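Local coordinates for ESX-1 secretion system protein EccA1 (Mycobacterium tuberculosis, PDB 4F3V) that probably helps power the export of virulence factors through the ESX-1 type VII secretion system as a cytosolic ATPase, represented here by its N-terminal TPR domain, at residues Arg6-Leu18 / Leu70-Asn82. Numbering follows the deposited sequence.
Sequences RLASLFESAVSML and LSGSVQISMSTLN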
ATOM      1  N   ARG A   6      -3.725  21.510  28.235  1.00 37.30           N
ATOM      2  CA  ARG A   6      -4.830  21.691  27.306  1.00 37.42           C
ATOM      3  C   ARG A   6      -4.848  20.627  26.191  1.00 31.71           C
ATOM      4  O   ARG A   6      -5.888  20.047  25.897  1.00 28.58           O
ATOM      5  CB  ARG A   6      -4.785  23.082  26.684  1.00 43.10           C
ATOM      6  CG  ARG A   6      -6.066  23.450  25.943  1.00 47.79           C
ATOM      7  CD  ARG A   6      -6.138  24.908  25.482  1.00 54.47           C
ATOM      8  NE  ARG A   6      -7.164  25.045  24.431  1.00 56.60           N
ATOM      9  CZ  ARG A   6      -6.919  25.131  23.117  1.00 56.92           C
ATOM     10  NH1 ARG A   6      -5.671  25.166  22.635  1.00 58.71           N
ATOM     11  NH2 ARG A   6      -7.943  25.203  22.270  1.00 54.42           N
ATOM     12  N   LEU A   7      -3.696  20.379  25.579  1.00 28.94           N
ATOM     13  CA  LEU A   7      -3.580  19.411  24.481  1.00 26.72           C
ATOM     14  C   LEU A   7      -3.851  17.982  24.955  1.00 24.07           C
ATOM     15  O   LEU A   7      -4.481  17.199  24.245  1.00 22.76           O
ATOM     16  CB  LEU A   7      -2.194  19.499  23.812  1.00 27.10           C
ATOM     17  CG  LEU A   7      -1.810  20.834  23.164  1.00 29.25           C
ATOM     18  CD1 LEU A   7      -0.513  20.650  22.356  1.00 29.77           C
ATOM     19  CD2 LEU A   7      -2.925  21.403  22.310  1.00 29.90           C
ATOM     20  N   ALA A   8      -3.358  17.659  26.144  1.00 23.62           N
ATOM     21  CA  ALA A   8      -3.648  16.380  26.805  1.00 23.57           C
ATOM     22  C   ALA A   8      -5.152  16.137  26.898  1.00 23.40           C
ATOM     23  O   ALA A   8      -5.659  15.089  26.517  1.00 21.48           O
ATOM     24  CB  ALA A   8      -3.064  16.360  28.222  1.00 23.99           C
ATOM     25  N   SER A   9      -5.838  17.120  27.462  1.00 24.67           N
ATOM     26  CA  SER A   9      -7.238  16.970  27.706  1.00 26.19           C
ATOM     27  C   SER A   9      -8.015  16.934  26.343  1.00 24.28           C
ATOM     28  O   SER A   9      -8.957  16.187  26.201  1.00 23.57           O
ATOM     29  CB  SER A   9      -7.703  18.028  28.709  1.00 29.76           C
ATOM     30  OG  SER A   9      -8.019  19.224  28.071  1.00 32.68           O
ATOM     31  N   LEU A  10      -7.576  17.690  25.330  1.00 23.31           N
ATOM     32  CA  LEU A  10      -8.183  17.604  23.990  1.00 22.40           C
ATOM     33  C   LEU A  10      -7.980  16.210  23.383  1.00 19.87           C
ATOM     34  O   LEU A  10      -8.901  15.649  22.785  1.00 19.41           O
ATOM     35  CB  LEU A  10      -7.597  18.653  23.034  1.00 23.47           C
ATOM     36  CG  LEU A  10      -7.990  20.127  23.210  1.00 25.73           C
ATOM     37  CD1 LEU A  10      -7.132  20.956  22.256  1.00 26.14           C
ATOM     38  CD2 LEU A  10      -9.452  20.380  22.973  1.00 27.57           C
ATOM     39  N   PHE A  11      -6.796  15.635  23.575  1.00 17.80           N
ATOM     40  CA  PHE A  11      -6.530  14.299  23.064  1.00 16.60           C
ATOM     41  C   PHE A  11      -7.401  13.230  23.721  1.00 17.47           C
ATOM     42  O   PHE A  11      -8.002  12.377  23.055  1.00 17.08           O
ATOM     43  CB  PHE A  11      -5.034  13.926  23.255  1.00 15.95           C
ATOM     44  CG  PHE A  11      -4.666  12.662  22.558  1.00 14.67           C
ATOM     45  CD1 PHE A  11      -4.303  12.678  21.256  1.00 14.19           C
ATOM     46  CD2 PHE A  11      -4.799  11.441  23.203  1.00 15.01           C
ATOM     47  CE1 PHE A  11      -4.003  11.490  20.592  1.00 13.77           C
ATOM     48  CE2 PHE A  11      -4.517  10.250  22.558  1.00 14.44           C
ATOM     49  CZ  PHE A  11      -4.126  10.274  21.245  1.00 13.95           C
ATOM     50  N   GLU A  12      -7.444  13.254  25.049  1.00 19.61           N
ATOM     51  CA  GLU A  12      -8.264  12.344  25.798  1.00 21.26           C
ATOM     52  C   GLU A  12      -9.740  12.452  25.354  1.00 20.90           C
ATOM     53  O   GLU A  12     -10.403  11.447  25.088  1.00 20.46           O
ATOM     54  CB  GLU A  12      -8.074  12.685  27.246  1.00 25.04           C
ATOM     55  CG  GLU A  12      -8.853  11.865  28.205  1.00 28.66           C
ATOM     56  CD  GLU A  12      -8.472  12.227  29.584  1.00 32.60           C
ATOM     57  OE1 GLU A  12      -8.075  13.398  29.834  1.00 38.56           O
ATOM     58  OE2 GLU A  12      -8.543  11.321  30.397  1.00 35.96           O
ATOM     59  N   SER A  13     -10.227  13.681  25.208  1.00 20.45           N
ATOM     60  CA  SER A  13     -11.597  13.892  24.767  1.00 21.20           C
ATOM     61  C   SER A  13     -11.776  13.345  23.365  1.00 20.33           C
ATOM     62  O   SER A  13     -12.797  12.714  23.086  1.00 21.02           O
ATOM     63  CB  SER A  13     -11.980  15.386  24.815  1.00 21.79           C
ATOM     64  OG  SER A  13     -12.037  15.817  26.170  1.00 23.02           O
ATOM     65  N   ALA A  14     -10.808  13.590  22.485  1.00 18.56           N
ATOM     66  CA  ALA A  14     -10.932  13.136  21.098  1.00 18.16           C
ATOM     67  C   ALA A  14     -11.080  11.612  21.054  1.00 18.18           C
ATOM     68  O   ALA A  14     -11.896  11.089  20.320  1.00 19.21           O
ATOM     69  CB  ALA A  14      -9.750  13.595  20.231  1.00 16.83           C
ATOM     70  N   VAL A  15     -10.286  10.901  21.840  1.00 18.04           N
ATOM     71  CA  VAL A  15     -10.352   9.458  21.835  1.00 18.36           C
ATOM     72  C   VAL A  15     -11.676   8.976  22.409  1.00 20.28           C
ATOM     73  O   VAL A  15     -12.253   8.043  21.887  1.00 21.81           O
ATOM     74  CB  VAL A  15      -9.161   8.822  22.573  1.00 17.93           C
ATOM     75  CG1 VAL A  15      -9.331   7.298  22.642  1.00 17.90           C
ATOM     76  CG2 VAL A  15      -7.860   9.212  21.841  1.00 16.68           C
ATOM     77  N   SER A  16     -12.159   9.609  23.459  1.00 21.26           N
ATOM     78  CA  SER A  16     -13.452   9.226  24.053  1.00 23.46           C
ATOM     79  C   SER A  16     -14.610   9.451  23.084  1.00 24.27           C
ATOM     80  O   SER A  16     -15.603   8.768  23.144  1.00 24.98           O
ATOM     81  CB  SER A  16     -13.729  10.037  25.307  1.00 24.34           C
ATOM     82  OG  SER A  16     -12.874   9.613  26.351  1.00 25.88           O
ATOM     83  N   MET A  17     -14.468  10.447  22.221  1.00 24.35           N
ATOM     84  CA  MET A  17     -15.520  10.846  21.302  1.00 26.21           C
ATOM     85  C   MET A  17     -15.570   9.919  20.069  1.00 26.03           C
ATOM     86  O   MET A  17     -16.549   9.953  19.333  1.00 26.33           O
ATOM     87  CB  MET A  17     -15.246  12.293  20.879  1.00 26.67           C
ATOM     88  CG  MET A  17     -16.152  12.864  19.811  1.00 28.03           C
ATOM     89  SD  MET A  17     -17.649  13.418  20.605  1.00 32.42           S
ATOM     90  CE  MET A  17     -16.783  14.611  21.654  1.00 28.51           C
ATOM     91  N   LEU A  18     -14.537   9.090  19.864  1.00 24.96           N
ATOM     92  CA  LEU A  18     -14.435   8.280  18.629  1.00 25.02           C
ATOM     93  C   LEU A  18     -15.634   7.372  18.353  1.00 27.94           C
ATOM     94  O   LEU A  18     -16.109   7.333  17.231  1.00 28.35           O
ATOM     95  CB  LEU A  18     -13.156   7.445  18.595  1.00 23.69           C
ATOM     96  CG  LEU A  18     -11.877   8.154  18.179  1.00 21.45           C
ATOM     97  CD1 LEU A  18     -10.714   7.223  18.419  1.00 21.84           C
ATOM     98  CD2 LEU A  18     -11.922   8.639  16.748  1.00 21.29           C
ATOM     99  N   LEU A  70       2.022  12.196  23.356  1.00 15.48           N
ATOM    100  CA  LEU A  70       0.774  12.874  23.708  1.00 14.87           C
ATOM    101  C   LEU A  70      -0.255  11.919  24.303  1.00 14.65           C
ATOM    102  O   LEU A  70      -0.802  12.193  25.361  1.00 14.66           O
ATOM    103  CB  LEU A  70       0.180  13.593  22.464  1.00 14.37           C
ATOM    104  CG  LEU A  70      -1.135  14.349  22.669  1.00 14.81           C
ATOM    105  CD1 LEU A  70      -0.989  15.331  23.842  1.00 15.63           C
ATOM    106  CD2 LEU A  70      -1.525  15.040  21.357  1.00 14.79           C
ATOM    107  N   SER A  71      -0.507  10.788  23.622  1.00 14.62           N
ATOM    108  CA  SER A  71      -1.401   9.780  24.136  1.00 14.62           C
ATOM    109  C   SER A  71      -0.899   9.296  25.509  1.00 14.67           C
ATOM    110  O   SER A  71      -1.664   9.137  26.459  1.00 14.52           O
ATOM    111  CB  SER A  71      -1.506   8.609  23.156  1.00 14.57           C
ATOM    112  OG  SER A  71      -0.250   8.059  22.883  1.00 14.64           O
ATOM    113  N   GLY A  72       0.415   9.111  25.616  1.00 14.67           N
ATOM    114  CA  GLY A  72       1.038   8.699  26.881  1.00 14.81           C
ATOM    115  C   GLY A  72       0.812   9.646  28.050  1.00 15.32           C
ATOM    116  O   GLY A  72       0.677   9.217  29.182  1.00 14.87           O
ATOM    117  N   SER A  73       0.713  10.944  27.767  1.00 15.91           N
ATOM    118  CA  SER A  73       0.499  11.933  28.816  1.00 16.32           C
ATOM    119  C   SER A  73      -0.920  11.807  29.433  1.00 17.22           C
ATOM    120  O   SER A  73      -1.198  12.370  30.475  1.00 17.46           O
ATOM    121  CB  SER A  73       0.751  13.339  28.282  1.00 16.65           C
ATOM    122  OG  SER A  73      -0.300  13.753  27.441  1.00 16.50           O
ATOM    123  N   VAL A  74      -1.818  11.075  28.771  1.00 17.19           N
ATOM    124  CA  VAL A  74      -3.129  10.769  29.331  1.00 17.03           C
ATOM    125  C   VAL A  74      -3.343   9.255  29.454  1.00 17.21           C
ATOM    126  O   VAL A  74      -4.478   8.774  29.494  1.00 17.61           O
ATOM    127  CB  VAL A  74      -4.260  11.454  28.527  1.00 17.46           C
ATOM    128  CG1 VAL A  74      -4.276  12.949  28.838  1.00 17.03           C
ATOM    129  CG2 VAL A  74      -4.154  11.185  27.029  1.00 17.00           C
ATOM    130  N   GLN A  75      -2.241   8.520  29.512  1.00 16.59           N
ATOM    131  CA  GLN A  75      -2.236   7.073  29.745  1.00 16.98           C
ATOM    132  C   GLN A  75      -3.028   6.273  28.720  1.00 16.88           C
ATOM    133  O   GLN A  75      -3.651   5.274  29.061  1.00 17.66           O
ATOM    134  CB  GLN A  75      -2.701   6.756  31.191  1.00 18.01           C
ATOM    135  CG  GLN A  75      -1.883   7.467  32.265  1.00 18.16           C
ATOM    136  CD  GLN A  75      -2.328   8.921  32.510  1.00 18.89           C
ATOM    137  OE1 GLN A  75      -3.522   9.200  32.625  1.00 19.95           O
ATOM    138  NE2 GLN A  75      -1.361   9.832  32.669  1.00 18.27           N
ATOM    139  N   ILE A  76      -3.004   6.695  27.457  1.00 16.08           N
ATOM    140  CA  ILE A  76      -3.716   5.955  26.397  1.00 16.02           C
ATOM    141  C   ILE A  76      -2.688   5.288  25.506  1.00 16.03           C
ATOM    142  O   ILE A  76      -1.714   5.925  25.071  1.00 16.15           O
ATOM    143  CB  ILE A  76      -4.607   6.897  25.571  1.00 15.85           C
ATOM    144  CG1 ILE A  76      -5.775   7.421  26.435  1.00 16.49           C
ATOM    145  CG2 ILE A  76      -5.120   6.220  24.277  1.00 15.81           C
ATOM    146  CD1 ILE A  76      -6.625   8.483  25.753  1.00 16.78           C
ATOM    147  N   SER A  77      -2.853   3.995  25.257  1.00 16.45           N
ATOM    148  CA  SER A  77      -2.046   3.322  24.252  1.00 16.25           C
ATOM    149  C   SER A  77      -2.543   3.702  22.838  1.00 16.19           C
ATOM    150  O   SER A  77      -3.743   3.721  22.587  1.00 16.35           O
ATOM    151  CB  SER A  77      -2.132   1.796  24.417  1.00 16.68           C
ATOM    152  OG  SER A  77      -1.496   1.183  23.317  1.00 17.15           O
ATOM    153  N   MET A  78      -1.630   3.999  21.919  1.00 15.90           N
ATOM    154  CA  MET A  78      -2.030   4.354  20.550  1.00 16.14           C
ATOM    155  C   MET A  78      -2.782   3.214  19.855  1.00 16.61           C
ATOM    156  O   MET A  78      -3.575   3.466  18.965  1.00 16.25           O
ATOM    157  CB  MET A  78      -0.846   4.818  19.698  1.00 15.31           C
ATOM    158  CG  MET A  78      -0.350   6.212  20.072  1.00 15.39           C
ATOM    159  SD  MET A  78      -1.600   7.485  19.772  1.00 16.11           S
ATOM    160  CE  MET A  78      -1.561   7.418  17.995  1.00 15.56           C
ATOM    161  N   SER A  79      -2.544   1.978  20.282  1.00 17.76           N
ATOM    162  CA  SER A  79      -3.260   0.832  19.718  1.00 19.58           C
ATOM    163  C   SER A  79      -4.742   0.903  19.969  1.00 20.10           C
ATOM    164  O   SER A  79      -5.529   0.354  19.206  1.00 20.70           O
ATOM    165  CB  SER A  79      -2.720  -0.468  20.294  1.00 20.47           C
ATOM    166  OG  SER A  79      -1.362  -0.589  19.930  1.00 22.18           O
ATOM    167  N   THR A  80      -5.116   1.583  21.041  1.00 20.69           N
ATOM    168  CA  THR A  80      -6.521   1.718  21.436  1.00 21.65           C
ATOM    169  C   THR A  80      -7.295   2.604  20.440  1.00 21.64           C
ATOM    170  O   THR A  80      -8.502   2.470  20.302  1.00 22.10           O
ATOM    171  CB  THR A  80      -6.582   2.258  22.874  1.00 22.36           C
ATOM    172  OG1 THR A  80      -6.005   1.265  23.749  1.00 24.10           O
ATOM    173  CG2 THR A  80      -8.050   2.547  23.318  1.00 24.85           C
ATOM    174  N   LEU A  81      -6.610   3.496  19.730  1.00 20.32           N
ATOM    175  CA  LEU A  81      -7.277   4.267  18.668  1.00 20.38           C
ATOM    176  C   LEU A  81      -7.737   3.397  17.489  1.00 21.85           C
ATOM    177  O   LEU A  81      -8.639   3.793  16.737  1.00 21.48           O
ATOM    178  CB  LEU A  81      -6.384   5.384  18.149  1.00 19.96           C
ATOM    179  CG  LEU A  81      -6.391   6.658  18.975  1.00 19.86           C
ATOM    180  CD1 LEU A  81      -5.846   6.339  20.367  1.00 19.38           C
ATOM    181  CD2 LEU A  81      -5.599   7.745  18.258  1.00 19.49           C
ATOM    182  N   ASN A  82      -7.090   2.239  17.311  1.00 22.69           N
ATOM    183  CA  ASN A  82      -7.360   1.324  16.191  1.00 23.82           C
ATOM    184  C   ASN A  82      -7.224   2.021  14.833  1.00 21.64           C
ATOM    185  O   ASN A  82      -8.036   1.813  13.936  1.00 21.20           O
ATOM    186  CB  ASN A  82      -8.730   0.646  16.305  1.00 27.82           C
ATOM    187  CG  ASN A  82      -8.830  -0.282  17.505  1.00 31.65           C
ATOM    188  OD1 ASN A  82      -7.962  -1.129  17.722  1.00 36.00           O
ATOM    189  ND2 ASN A  82      -9.902  -0.130  18.294  1.00 36.80           N
TER
HETATM  190  O   HOH W   1      -7.147   8.664  29.978  1.00 35.50           O
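Phe11 of helix 2-17 lays its ring against the last turn of helix 69-72 and the chain that follows, packing the first helix of this TPR-type domain onto both; CG anti to the backbone N (chi1 -171°) carries the ring out toward Leu70 and Ser71. The backbone N of Ser71 lies over one ring face, offset toward the rim, and Ser71 CB comes within 3.5 Å of Phe11 CE2. Ile76 CD1 meets the ring edge near its plane, whereas Leu70 CD2 (3.6 Å from Phe11 CD1), Val74 CG2 and Leu81 CD2 approach obliquely. Met78, bent at chi2 and chi3, adds an oblique Met-aromatic contact, with SD 5.3 Å from the centroid of the Phe11 ring. Ala8, one turn before Phe11, meets Val74 CG1 with its CB at 3.7 Å; one turn after it, Val15 crosses Leu81 at nearly a right angle, Val15 CG2 to Leu81 CD1 3.8 Å. A Schellman motif with Gln75 at C-prime ends helix 69-72; Val74 and Ile76, flanking Gln75, both point toward helix 2-17. Ser71 OG is hydrogen-bonded to Asp41 of helix 40-48, which also touches Phe11. Direct contact is apolar, so the join probably depends on burying hydrocarbon around Phe11, while at the exposed margin a water donates to both Glu12 OE2 (3.0 Å) and Val74 O (2.7 Å).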